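Local atomic coordinates of paraflagellar rod component (Trypanosoma brucei, PDB entry 2Q0X), a protein that is of unknown function but adopts the alpha/beta-hydrolase fold and is named as a component of the paraflagellar rod. Residues I287-F290 and L291-D295; E249-R252 and D253-C257; L52-D55 and Y56-N59; T199-A203 and V204-C208; D214-R217 and R218-G221. All coordinates share one frame; numbering follows the deposited sequence.

Interaction 1: I287-F290 and L291-D295; sequences ILQF and LADED
Phe290 and Glu294 meet one turn apart on helix 280-299, the last helix of this alpha/beta-hydrolase fold. The ring reaches forward along the helix, its CE2 lying 3.7 Å from Glu294 CG, and ring and carboxylate planes stand 50° apart. The methylene CG thus lies obliquely against the ring, while the acidic end, bent at the second torsion of Glu294, finds its strongest partner outside, OE1 forming a salt bridge with Arg259. Phe290 also touches its successor, with CD1 4.1 Å from Leu291 CD2. Its ring carbon CG sits anti to the backbone N (chi1 169°), a rotation that lets the ring touch Leu228 and Ile139 of the sheet and Pro226 of a loop. On the same buried side Ile287 and Leu291 extend in parallel, and Leu60 and Leu64 of helix 57-64 pack against them. Beneath these side chains lies the regular backbone of an alpha-helix, four successive i to i+4 bonds from Leu291 N to Ile287 O through Glu294 N to Phe290 O. The exposed side behaves differently. There Gln289 and Asp293 pass each other with amide and carboxylate 65° apart, and their nearest side-chain approach sets the methylene CG of Gln289 3.4 Å from the carboxylate oxygen Asp293 OD2.

Interaction 2: E249-R252 and D253-C257; sequences EGVR and DHTGC
His254 turns its imidazole back along the helix so that the ring edge, rather than a face, meets the carbonyl of Gly250. ND1 donates to Gly250 O over 3.0 Å, in the carbonyl plane and on a lone pair, with the acceptor only 15° out of the ring plane. The first torsion (chi1 -60°) sets the ring carbon CG beside the histidine's own backbone N, and this is what brings ND1 within range of a carbonyl four residues back. The backbone N of His254 adds only weak bonds to Gly250 O and Val251 O, so the side chain reinforces a turn that is already opening. Outside the segments the ring of Phe213 stacks on this imidazole.

These residues end helix 241-254, the connection between strands 227-232 and 260-264 in a beta-alpha-beta unit, and Thr255 is the first to leave helical geometry. Thr255 runs alongside Val251 in the same direction, with Val251 CG1 3.4 Å from Thr255 OG1. Both donors of Thr255 converge on Val251 O from opposite faces of its plane: the backbone N at 2.9 Å and OG1 at 2.6 Å. A water bridges the next step, donating to Arg252 O and to Thr255 O. On the exposed side, Glu249 and Asp253 set their carboxylates 44° apart, and Glu249 OE2 comes to 4.3 Å from Asp253 OD2, a like-charge approach that would probably be mildly unfavourable unless solvent screened it.

Interaction 3: L52-D55 and Y56-N59; sequences LSFD and YFTN. With GOL (glycerol), chain C.
Phe54, Tyr56 and Phe57 gather into an aromatic cluster where the loop after strand 40-44 turns into helix 57-64. The packing is closest around Phe54. Its CB sits over one face of the Phe57 ring, a CH-pi contact 3.9 Å from the centroid and 20° off the normal, while CD2 reaches Phe57 CZ at 3.6 Å. The two rings themselves meet obliquely, their planes 40° apart. Beside them Phe54 and Tyr56 point the same way, with CD1 of the former 3.7 Å from CE2 of the latter; the tyrosine ring, held between backbone N and carbonyl carbon (chi1 85°), is thereby directed alongside Phe54. Behind this cluster Trp43 and Phe70 meet the Phe57 ring edge-to-face, and Tyr56 OH is hydrogen-bonded to His283 ND1. Leu52 CD2 extends the apolar patch, 3.9 Å from Thr58 CG2.

The other side is polar and less densely packed with side chains of the two segments; it meets a glycerol, probably left from crystallisation, and the second subunit. Glycerol O1 accepts from Tyr56 N at 2.6 Å, near the plane of the tyrosine ring at its edge, whereas the bond from Asp55 N to glycerol O2 is weak. The carboxylate of Asp55 pairs with Arg9 and with Lys27 of the second subunit.

A type I turn from Phe54 to Phe57 leads into the helix, and Asp55 O accepts both N and OG1 of Thr58, the hydroxyl at 2.9 Å. Glu280 and Lys27 of the second subunit are further partners of the glycerol, and the paired cations probably stabilise Asp55 as a carboxylate.

Interaction 4: T199-A203 and V204-C208; sequences TLQEA and VWNPC
Helix 200-209 widens to a pi-type turn at 201-203, where Leu200 O accepts from both Val204 N and Trp205 N and Asn206 N reaches back five residues to Gln201 O, and it kinks at Pro207, whose nitrogen has no bond to the preceding turn. There the proline ring takes the place of an N-H donor, its CD 3.1 Å from Glu202 O. The wider spacing brings Gln201 and Asn206 together. Gln201 NE2 donates to Asn206 OD1 over 2.9 Å, from above the carbonyl plane, the two amides standing 78° apart. Bent at its second torsion (chi2 75°), the glutamine chain also lays NE2 3.6 Å from Trp205 CD1, while its OE1 accepts from the backbone of Cys145. Trp205 itself leads away, its NE1 bonded to Tyr237. Leu200 and Val204 flank each other on the face toward strand 227-232, CD2 to CG2 at 4.2 Å.

The N-terminus is closed by a capping box: Thr199 OG1 accepts weakly from Gln201 N, and Glu202 OE1 takes the N of Thr199 at 3.0 Å and its hydroxyl at 2.6 Å. The buried amides of Gln201 and Asn206 thus bond beside the widened turn, and the Glu202 charge is probably favoured by the helix N-terminus.

Interaction 5: D214-R217 and R218-G221; sequences DVLR and RSVG
Leu216 O is approached by two backbone donors as helix 213-218 runs out: Gly221 N, with a sound, fairly straight bond of 2.8 Å, and Ser219 N, with a weak one. The five-residue reach to Gly221 closes the end of this helix, loosely bonded and succeeded by a 3-10 segment, in the connection that leads to strand 227-232 of the alpha/beta-hydrolase fold. Under that closure Leu216 CB packs on Val220 CG2 at 4.1 Å, and the rest of the leucine lies against Pro207 and Cys208. Ser219 turns its hydroxyl back toward the helix, with OG between its backbone N and carbonyl carbon (chi1 66°), and bonds outside the segments to Ala203 O.

On the exposed side a salt bridge joins Asp214 and Arg218. The Arg218 chain runs beside Asp214, and the carboxylate oxygen OD1 meets Arg218 NH2 at 3.1 Å. It comes to the guanidinium edge, the two planes 71° apart. A bend at the third torsion of Arg218 (chi3 -103°) folds the group back over the turn, where NE makes a weak bond to Asp214 O. Val215 CG2 is placed over one guanidinium face, 3.9 Å from Arg218 NH2.

Three of the five contacts form one continuous patch. Interactions 4 and 5, centres 10 Å apart, share the bond from Ser219 OG to Ala203 O (2.8 Å), and Pro207 CG packs on Leu216 CD2. Interaction 2 completes the patch, its centre 9 Å from that of interaction 5: Gly256 N lies 3.2 Å from Val220 O, a probable hydrogen bond, and Val251 CG2 meets Val204 CG1 of interaction 4 at 3.7 Å. Interaction 3, with its glycerol and the second subunit, sits across the chain's centre, its own centre about 30 Å from those of interactions 2 and 5. Interaction 1 reaches it through Ile287 CD1 and Tyr56 OH, 4.3 Å apart.

Interaction 1: I287-F290 and L291-D295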
loop_
_atom_site.group_PDB
_atom_site.type_symbol
_atom_site.label_atom_id
_atom_site.label_comp_id
_atom_site.label_asym_id
_atom_site.label_seq_id
_atom_site.Cartn_x
_atom_site.Cartn_y
_atom_site.Cartn_z
ATOM N N ILE A 287 -14.171 22.033 1.640
ATOM C CA ILE A 287 -14.270 21.066 2.731
ATOM C C ILE A 287 -14.438 21.786 4.069
ATOM O O ILE A 287 -15.295 21.421 4.852
ATOM C CB ILE A 287 -13.055 20.107 2.762
ATOM C CG1 ILE A 287 -13.131 19.155 1.577
ATOM C CG2 ILE A 287 -13.001 19.292 4.064
ATOM C CD1 ILE A 287 -11.845 18.388 1.318
ATOM N N LEU A 288 -13.619 22.802 4.315
ATOM C CA LEU A 288 -13.677 23.577 5.560
ATOM C C LEU A 288 -15.022 24.291 5.744
ATOM O O LEU A 288 -15.575 24.280 6.837
ATOM C CB LEU A 288 -12.555 24.616 5.601
ATOM C CG LEU A 288 -11.164 24.149 6.050
ATOM C CD1 LEU A 288 -10.178 25.297 5.889
ATOM C CD2 LEU A 288 -11.198 23.670 7.493
ATOM N N GLN A 289 -15.505 24.926 4.676
ATOM C CA GLN A 289 -16.763 25.682 4.690
ATOM C C GLN A 289 -17.957 24.745 4.884
ATOM O O GLN A 289 -18.881 25.055 5.605
ATOM C CB GLN A 289 -16.912 26.482 3.387
ATOM C CG GLN A 289 -18.169 27.383 3.306
ATOM C CD GLN A 289 -18.011 28.718 4.040
ATOM O OE1 GLN A 289 -17.113 28.897 4.875
ATOM N NE2 GLN A 289 -18.895 29.670 3.721
ATOM N N PHE A 290 -17.919 23.589 4.241
ATOM C CA PHE A 290 -18.931 22.558 4.442
ATOM C C PHE A 290 -18.982 22.096 5.905
ATOM O O PHE A 290 -20.032 22.055 6.517
ATOM C CB PHE A 290 -18.631 21.361 3.528
ATOM C CG PHE A 290 -19.446 20.142 3.842
ATOM C CD1 PHE A 290 -18.857 19.017 4.383
ATOM C CD2 PHE A 290 -20.806 20.125 3.601
ATOM C CE1 PHE A 290 -19.623 17.878 4.679
ATOM C CE2 PHE A 290 -21.562 18.994 3.908
ATOM C CZ PHE A 290 -20.949 17.876 4.438
ATOM N N LEU A 291 -17.839 21.740 6.455
ATOM C CA LEU A 291 -17.789 21.286 7.838
ATOM C C LEU A 291 -18.241 22.394 8.792
ATOM O O LEU A 291 -19.007 22.134 9.719
ATOM C CB LEU A 291 -16.391 20.754 8.202
ATOM C CG LEU A 291 -15.986 19.442 7.491
ATOM C CD1 LEU A 291 -14.526 19.097 7.802
ATOM C CD2 LEU A 291 -16.905 18.257 7.851
ATOM N N ALA A 292 -17.794 23.625 8.535
ATOM C CA ALA A 292 -18.164 24.781 9.344
ATOM C C ALA A 292 -19.667 25.086 9.248
ATOM O O ALA A 292 -20.338 25.250 10.270
ATOM C CB ALA A 292 -17.336 26.011 8.929
ATOM N N ASP A 293 -20.189 25.164 8.028
ATOM C CA ASP A 293 -21.607 25.485 7.829
ATOM C C ASP A 293 -22.537 24.453 8.476
ATOM O O ASP A 293 -23.575 24.815 9.036
ATOM C CB ASP A 293 -21.951 25.631 6.342
ATOM C CG ASP A 293 -21.421 26.925 5.721
ATOM O OD1 ASP A 293 -21.070 27.894 6.434
ATOM O OD2 ASP A 293 -21.373 26.970 4.478
ATOM N N GLU A 294 -22.169 23.176 8.416
ATOM C CA GLU A 294 -23.014 22.134 9.008
ATOM C C GLU A 294 -22.988 22.161 10.536
ATOM O O GLU A 294 -23.980 21.791 11.155
ATOM C CB GLU A 294 -22.627 20.742 8.493
ATOM C CG GLU A 294 -22.831 20.550 7.006
ATOM C CD GLU A 294 -24.247 20.871 6.533
ATOM O OE1 GLU A 294 -25.204 20.657 7.291
ATOM O OE2 GLU A 294 -24.403 21.321 5.382
ATOM N N ASP A 295 -21.856 22.566 11.126
ATOM C CA ASP A 295 -21.776 22.818 12.569
ATOM C C ASP A 295 -22.737 23.937 12.976
ATOM O O ASP A 295 -23.379 23.850 14.017
ATOM C CB ASP A 295 -20.370 23.269 13.002
ATOM C CG ASP A 295 -19.333 22.166 12.948
ATOM O OD1 ASP A 295 -19.669 20.972 13.056
ATOM O OD2 ASP A 295 -18.148 22.519 12.822
#

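Interaction 2: E249-R252 and D253-C257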
loop_
_atom_site.group_PDB
_atom_site.type_symbol
_atom_site.label_atom_id
_atom_site.label_comp_id
_atom_site.label_asym_id
_atom_site.label_seq_id
_atom_site.Cartn_x
_atom_site.Cartn_y
_atom_site.Cartn_z
ATOM N N GLU A 249 -30.924 18.712 -8.999
ATOM C CA GLU A 249 -32.274 18.270 -8.692
ATOM C C GLU A 249 -32.356 16.814 -8.216
ATOM O O GLU A 249 -33.055 16.510 -7.236
ATOM C CB GLU A 249 -33.166 18.471 -9.920
ATOM C CG GLU A 249 -34.610 18.124 -9.677
ATOM C CD GLU A 249 -35.464 18.299 -10.900
ATOM O OE1 GLU A 249 -35.260 19.284 -11.646
ATOM O OE2 GLU A 249 -36.367 17.457 -11.091
ATOM N N GLY A 250 -31.656 15.916 -8.904
ATOM C CA GLY A 250 -31.657 14.498 -8.550
ATOM C C GLY A 250 -31.052 14.219 -7.194
ATOM O O GLY A 250 -31.578 13.416 -6.414
ATOM N N VAL A 251 -29.940 14.877 -6.899
ATOM C CA VAL A 251 -29.283 14.701 -5.629
ATOM C C VAL A 251 -30.130 15.275 -4.489
ATOM O O VAL A 251 -30.313 14.608 -3.481
ATOM C CB VAL A 251 -27.810 15.276 -5.641
ATOM C CG1 VAL A 251 -27.212 15.208 -4.254
ATOM C CG2 VAL A 251 -26.915 14.504 -6.662
ATOM N N ARG A 252 -30.678 16.475 -4.654
ATOM C CA ARG A 252 -31.522 17.094 -3.619
ATOM C C ARG A 252 -32.801 16.341 -3.290
ATOM O O ARG A 252 -33.256 16.323 -2.126
ATOM C CB ARG A 252 -31.929 18.495 -4.032
ATOM C CG ARG A 252 -30.804 19.492 -3.985
ATOM C CD ARG A 252 -31.346 20.852 -4.375
ATOM N NE ARG A 252 -30.363 21.928 -4.237
ATOM C CZ ARG A 252 -30.553 23.177 -4.663
ATOM N NH1 ARG A 252 -31.687 23.523 -5.272
ATOM N NH2 ARG A 252 -29.597 24.086 -4.491
ATOM N N ASP A 253 -33.404 15.755 -4.324
ATOM C CA ASP A 253 -34.684 15.078 -4.177
ATOM C C ASP A 253 -34.564 13.634 -3.698
ATOM O O ASP A 253 -35.559 13.044 -3.252
ATOM C CB ASP A 253 -35.439 15.106 -5.507
ATOM C CG ASP A 253 -35.954 16.487 -5.862
ATOM O OD1 ASP A 253 -35.682 17.448 -5.121
ATOM O OD2 ASP A 253 -36.620 16.610 -6.905
ATOM N N HIS A 254 -33.367 13.060 -3.823
ATOM C CA HIS A 254 -33.165 11.642 -3.554
ATOM C C HIS A 254 -32.118 11.313 -2.527
ATOM O O HIS A 254 -31.992 10.169 -2.150
ATOM C CB HIS A 254 -32.921 10.889 -4.866
ATOM C CG HIS A 254 -34.070 11.002 -5.817
ATOM N ND1 HIS A 254 -34.031 11.798 -6.942
ATOM C CD2 HIS A 254 -35.311 10.470 -5.778
ATOM C CE1 HIS A 254 -35.194 11.736 -7.565
ATOM N NE2 HIS A 254 -35.992 10.942 -6.873
ATOM N N THR A 255 -31.388 12.296 -2.023
ATOM C CA THR A 255 -30.491 12.015 -0.912
ATOM C C THR A 255 -31.355 11.795 0.342
ATOM O O THR A 255 -32.402 12.409 0.470
ATOM C CB THR A 255 -29.461 13.137 -0.720
ATOM O OG1 THR A 255 -28.690 13.257 -1.918
ATOM C CG2 THR A 255 -28.506 12.841 0.459
ATOM N N GLY A 256 -30.904 10.935 1.253
ATOM C CA GLY A 256 -31.643 10.638 2.477
ATOM C C GLY A 256 -31.576 11.733 3.530
ATOM O O GLY A 256 -32.046 11.554 4.619
ATOM N N CYS A 257 -30.948 12.854 3.204
ATOM C CA CYS A 257 -30.899 14.033 4.053
ATOM C C CYS A 257 -30.962 15.223 3.113
ATOM O O CYS A 257 -30.304 15.220 2.061
ATOM C CB CYS A 257 -29.585 14.051 4.826
ATOM S SG CYS A 257 -29.180 15.559 5.723
HETATM O O HOH W 1 -33.431 14.842 0.331
#

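Interaction 3: L52-D55 and Y56-N59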
loop_
_atom_site.group_PDB
_atom_site.type_symbol
_atom_site.label_atom_id
_atom_site.label_comp_id
_atom_site.label_asym_id
_atom_site.label_seq_id
_atom_site.Cartn_x
_atom_site.Cartn_y
_atom_site.Cartn_z
ATOM N N LEU A 52 -1.471 10.047 1.782
ATOM C CA LEU A 52 -1.140 11.391 1.270
ATOM C C LEU A 52 -1.196 11.471 -0.259
ATOM O O LEU A 52 -0.366 12.124 -0.892
ATOM C CB LEU A 52 0.236 11.880 1.787
ATOM C CG LEU A 52 0.391 12.260 3.262
ATOM C CD1 LEU A 52 1.894 12.566 3.549
ATOM C CD2 LEU A 52 -0.501 13.426 3.648
ATOM N N SER A 53 -2.201 10.818 -0.840
ATOM C CA SER A 53 -2.385 10.790 -2.302
ATOM C C SER A 53 -2.431 12.196 -2.892
ATOM O O SER A 53 -1.929 12.436 -3.989
ATOM C CB SER A 53 -3.690 10.072 -2.668
ATOM O OG SER A 53 -3.748 9.828 -4.070
ATOM N N PHE A 54 -3.075 13.105 -2.166
ATOM C CA PHE A 54 -3.123 14.504 -2.548
ATOM C C PHE A 54 -2.201 15.298 -1.656
ATOM O O PHE A 54 -2.316 15.237 -0.436
ATOM C CB PHE A 54 -4.550 15.041 -2.455
ATOM C CG PHE A 54 -5.465 14.412 -3.441
ATOM C CD1 PHE A 54 -5.741 15.032 -4.648
ATOM C CD2 PHE A 54 -6.004 13.155 -3.189
ATOM C CE1 PHE A 54 -6.565 14.428 -5.581
ATOM C CE2 PHE A 54 -6.836 12.543 -4.105
ATOM C CZ PHE A 54 -7.114 13.186 -5.310
ATOM N N ASP A 55 -1.288 16.033 -2.284
ATOM C CA ASP A 55 -0.378 16.913 -1.583
ATOM C C ASP A 55 -1.168 17.857 -0.679
ATOM O O ASP A 55 -0.770 18.067 0.467
ATOM C CB ASP A 55 0.523 17.704 -2.581
ATOM C CG ASP A 55 1.619 16.837 -3.222
ATOM O OD1 ASP A 55 1.735 15.643 -2.880
ATOM O OD2 ASP A 55 2.373 17.350 -4.081
ATOM N N TYR A 56 -2.304 18.375 -1.155
ATOM C CA TYR A 56 -3.110 19.311 -0.349
ATOM C C TYR A 56 -3.656 18.773 0.979
ATOM O O TYR A 56 -4.024 19.558 1.832
ATOM C CB TYR A 56 -4.229 19.988 -1.175
ATOM C CG TYR A 56 -5.515 19.203 -1.308
ATOM C CD1 TYR A 56 -6.427 19.132 -0.248
ATOM C CD2 TYR A 56 -5.837 18.566 -2.489
ATOM C CE1 TYR A 56 -7.586 18.440 -0.355
ATOM C CE2 TYR A 56 -7.002 17.861 -2.600
ATOM C CZ TYR A 56 -7.883 17.802 -1.534
ATOM O OH TYR A 56 -9.068 17.093 -1.639
ATOM N N PHE A 57 -3.708 17.455 1.155
ATOM C CA PHE A 57 -4.024 16.843 2.446
ATOM C C PHE A 57 -3.187 17.360 3.624
ATOM O O PHE A 57 -3.665 17.374 4.761
ATOM C CB PHE A 57 -3.818 15.324 2.367
ATOM C CG PHE A 57 -4.894 14.581 1.644
ATOM C CD1 PHE A 57 -5.932 15.234 0.976
ATOM C CD2 PHE A 57 -4.856 13.192 1.612
ATOM C CE1 PHE A 57 -6.925 14.502 0.322
ATOM C CE2 PHE A 57 -5.842 12.466 0.956
ATOM C CZ PHE A 57 -6.872 13.120 0.320
ATOM N N THR A 58 -1.932 17.740 3.363
ATOM C CA THR A 58 -1.094 18.340 4.399
ATOM C C THR A 58 -1.659 19.697 4.822
ATOM O O THR A 58 -1.726 20.009 6.011
ATOM C CB THR A 58 0.410 18.449 3.974
ATOM O OG1 THR A 58 0.558 19.245 2.798
ATOM C CG2 THR A 58 0.969 17.064 3.679
ATOM N N ASN A 59 -2.095 20.475 3.840
ATOM C CA ASN A 59 -2.705 21.785 4.085
ATOM C C ASN A 59 -4.113 21.665 4.703
ATOM O O ASN A 59 -4.433 22.371 5.655
ATOM C CB ASN A 59 -2.761 22.588 2.786
ATOM C CG ASN A 59 -1.398 22.851 2.207
ATOM O OD1 ASN A 59 -0.603 23.603 2.780
ATOM N ND2 ASN A 59 -1.099 22.219 1.069
HETATM C C1 GOL C . -2.493 18.180 -5.097
HETATM O O1 GOL C . -2.739 18.261 -3.714
HETATM C C2 GOL C . -2.408 16.734 -5.589
HETATM O O2 GOL C . -1.117 16.124 -5.502
HETATM C C3 GOL C . -2.863 16.718 -7.016
HETATM O O3 GOL C . -2.432 15.491 -7.556
#

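Interaction 4: T199-A203 and V204-C208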
loop_
_atom_site.group_PDB
_atom_site.type_symbol
_atom_site.label_atom_id
_atom_site.label_comp_id
_atom_site.label_asym_id
_atom_site.label_seq_id
_atom_site.Cartn_x
_atom_site.Cartn_y
_atom_site.Cartn_z
ATOM N N THR A 199 -17.754 4.485 -8.578
ATOM C CA THR A 199 -17.442 5.917 -8.495
ATOM C C THR A 199 -18.725 6.729 -8.558
ATOM O O THR A 199 -19.809 6.186 -8.705
ATOM C CB THR A 199 -16.532 6.348 -9.667
ATOM O OG1 THR A 199 -17.226 6.135 -10.913
ATOM C CG2 THR A 199 -15.199 5.543 -9.648
ATOM N N LEU A 200 -18.585 8.041 -8.433
ATOM C CA LEU A 200 -19.692 8.965 -8.599
ATOM C C LEU A 200 -20.305 8.967 -9.999
ATOM O O LEU A 200 -21.441 9.416 -10.166
ATOM C CB LEU A 200 -19.252 10.364 -8.224
ATOM C CG LEU A 200 -18.985 10.567 -6.734
ATOM C CD1 LEU A 200 -18.816 12.028 -6.453
ATOM C CD2 LEU A 200 -20.092 9.997 -5.886
ATOM N N GLN A 201 -19.569 8.498 -11.016
ATOM C CA GLN A 201 -20.187 8.285 -12.330
ATOM C C GLN A 201 -21.418 7.378 -12.212
ATOM O O GLN A 201 -22.510 7.725 -12.663
ATOM C CB GLN A 201 -19.192 7.690 -13.320
ATOM C CG GLN A 201 -19.645 7.707 -14.783
ATOM C CD GLN A 201 -19.573 9.080 -15.406
ATOM O OE1 GLN A 201 -18.793 9.927 -14.963
ATOM N NE2 GLN A 201 -20.388 9.314 -16.453
ATOM N N GLU A 202 -21.247 6.215 -11.592
ATOM C CA GLU A 202 -22.354 5.255 -11.461
ATOM C C GLU A 202 -23.349 5.660 -10.361
ATOM O O GLU A 202 -24.559 5.505 -10.525
ATOM C CB GLU A 202 -21.806 3.854 -11.171
ATOM C CG GLU A 202 -20.933 3.281 -12.308
ATOM C CD GLU A 202 -19.442 3.401 -12.070
ATOM O OE1 GLU A 202 -18.992 4.334 -11.356
ATOM O OE2 GLU A 202 -18.706 2.556 -12.628
ATOM N N ALA A 203 -22.826 6.194 -9.258
ATOM C CA ALA A 203 -23.650 6.543 -8.094
ATOM C C ALA A 203 -24.527 7.786 -8.314
ATOM O O ALA A 203 -25.633 7.846 -7.803
ATOM C CB ALA A 203 -22.780 6.727 -6.878
ATOM N N VAL A 204 -24.026 8.771 -9.071
ATOM C CA VAL A 204 -24.711 10.061 -9.183
ATOM C C VAL A 204 -24.903 10.546 -10.631
ATOM O O VAL A 204 -26.018 10.839 -11.042
ATOM C CB VAL A 204 -23.960 11.142 -8.356
ATOM C CG1 VAL A 204 -24.491 12.539 -8.640
ATOM C CG2 VAL A 204 -24.049 10.840 -6.865
ATOM N N TRP A 205 -23.831 10.612 -11.398
ATOM C CA TRP A 205 -23.853 11.300 -12.680
ATOM C C TRP A 205 -24.764 10.611 -13.683
ATOM O O TRP A 205 -25.730 11.211 -14.184
ATOM C CB TRP A 205 -22.436 11.415 -13.252
ATOM C CG TRP A 205 -22.293 12.516 -14.248
ATOM C CD1 TRP A 205 -22.115 12.385 -15.578
ATOM C CD2 TRP A 205 -22.332 13.924 -13.975
ATOM N NE1 TRP A 205 -22.035 13.624 -16.168
ATOM C CE2 TRP A 205 -22.168 14.588 -15.203
ATOM C CE3 TRP A 205 -22.485 14.685 -12.808
ATOM C CZ2 TRP A 205 -22.150 15.985 -15.306
ATOM C CZ3 TRP A 205 -22.465 16.073 -12.901
ATOM C CH2 TRP A 205 -22.294 16.710 -14.144
ATOM N N ASN A 206 -24.449 9.350 -13.970
ATOM C CA ASN A 206 -25.262 8.547 -14.885
ATOM C C ASN A 206 -26.747 8.497 -14.526
ATOM O O ASN A 206 -27.580 8.882 -15.342
ATOM C CB ASN A 206 -24.657 7.136 -15.032
ATOM C CG ASN A 206 -23.388 7.131 -15.873
ATOM O OD1 ASN A 206 -23.012 8.148 -16.475
ATOM N ND2 ASN A 206 -22.730 5.977 -15.943
ATOM N N PRO A 207 -27.098 8.037 -13.310
ATOM C CA PRO A 207 -28.533 7.992 -12.985
ATOM C C PRO A 207 -29.247 9.342 -12.972
ATOM O O PRO A 207 -30.421 9.400 -13.305
ATOM C CB PRO A 207 -28.565 7.336 -11.600
ATOM C CG PRO A 207 -27.158 7.461 -11.068
ATOM C CD PRO A 207 -26.263 7.503 -12.220
ATOM N N CYS A 208 -28.554 10.419 -12.598
ATOM C CA CYS A 208 -29.183 11.741 -12.584
ATOM C C CYS A 208 -29.452 12.239 -13.999
ATOM O O CYS A 208 -30.537 12.694 -14.288
ATOM C CB CYS A 208 -28.331 12.775 -11.847
ATOM S SG CYS A 208 -28.481 12.776 -10.064
#

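Interaction 5: D214-R217 and R218-G221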
loop_
_atom_site.group_PDB
_atom_site.type_symbol
_atom_site.label_atom_id
_atom_site.label_comp_id
_atom_site.label_asym_id
_atom_site.label_seq_id
_atom_site.Cartn_x
_atom_site.Cartn_y
_atom_site.Cartn_z
ATOM N N ASP A 214 -34.735 5.282 -9.243
ATOM C CA ASP A 214 -34.619 4.103 -8.387
ATOM C C ASP A 214 -33.163 3.802 -7.986
ATOM O O ASP A 214 -32.906 3.427 -6.844
ATOM C CB ASP A 214 -35.298 2.868 -9.011
ATOM C CG ASP A 214 -34.700 2.454 -10.350
ATOM O OD1 ASP A 214 -34.811 1.252 -10.678
ATOM O OD2 ASP A 214 -34.140 3.306 -11.080
ATOM N N VAL A 215 -32.215 3.986 -8.907
ATOM C CA VAL A 215 -30.810 3.737 -8.609
ATOM C C VAL A 215 -30.313 4.666 -7.502
ATOM O O VAL A 215 -29.552 4.245 -6.636
ATOM C CB VAL A 215 -29.901 3.901 -9.853
ATOM C CG1 VAL A 215 -28.451 3.726 -9.468
ATOM C CG2 VAL A 215 -30.290 2.901 -10.932
ATOM N N LEU A 216 -30.769 5.917 -7.525
ATOM C CA LEU A 216 -30.339 6.900 -6.546
ATOM C C LEU A 216 -30.711 6.518 -5.111
ATOM O O LEU A 216 -30.003 6.884 -4.178
ATOM C CB LEU A 216 -30.888 8.286 -6.886
ATOM C CG LEU A 216 -30.405 8.976 -8.165
ATOM C CD1 LEU A 216 -31.063 10.354 -8.217
ATOM C CD2 LEU A 216 -28.849 9.075 -8.248
ATOM N N ARG A 217 -31.799 5.766 -4.937
ATOM C CA ARG A 217 -32.218 5.318 -3.605
ATOM C C ARG A 217 -31.174 4.421 -2.995
ATOM O O ARG A 217 -30.989 4.426 -1.792
ATOM C CB ARG A 217 -33.549 4.535 -3.645
ATOM C CG ARG A 217 -34.730 5.303 -4.154
ATOM C CD ARG A 217 -35.015 6.568 -3.312
ATOM N NE ARG A 217 -36.298 7.159 -3.718
ATOM C CZ ARG A 217 -36.792 8.311 -3.265
ATOM N NH1 ARG A 217 -36.173 9.028 -2.341
ATOM N NH2 ARG A 217 -37.948 8.719 -3.735
ATOM N N ARG A 218 -30.532 3.625 -3.839
ATOM C CA ARG A 218 -29.484 2.705 -3.424
ATOM C C ARG A 218 -28.134 3.377 -3.168
ATOM O O ARG A 218 -27.291 2.812 -2.484
ATOM C CB ARG A 218 -29.321 1.616 -4.482
ATOM C CG ARG A 218 -30.520 0.659 -4.579
ATOM C CD ARG A 218 -30.458 -0.174 -5.852
ATOM N NE ARG A 218 -31.387 0.285 -6.907
ATOM C CZ ARG A 218 -31.500 -0.283 -8.115
ATOM N NH1 ARG A 218 -30.738 -1.328 -8.446
ATOM N NH2 ARG A 218 -32.370 0.195 -9.010
ATOM N N SER A 219 -27.929 4.564 -3.734
ATOM C CA SER A 219 -26.692 5.327 -3.581
ATOM C C SER A 219 -26.897 6.503 -2.618
ATOM O O SER A 219 -26.797 6.322 -1.416
ATOM C CB SER A 219 -26.147 5.784 -4.961
ATOM O OG SER A 219 -26.988 6.717 -5.623
ATOM N N VAL A 220 -27.204 7.698 -3.124
ATOM C CA VAL A 220 -27.373 8.868 -2.243
ATOM C C VAL A 220 -28.544 8.727 -1.228
ATOM O O VAL A 220 -28.528 9.338 -0.149
ATOM C CB VAL A 220 -27.470 10.197 -3.045
ATOM C CG1 VAL A 220 -26.136 10.460 -3.783
ATOM C CG2 VAL A 220 -28.662 10.194 -4.018
ATOM N N GLY A 221 -29.531 7.902 -1.568
ATOM C CA GLY A 221 -30.644 7.607 -0.658
ATOM C C GLY A 221 -30.247 6.987 0.673
ATOM O O GLY A 221 -30.933 7.210 1.655
#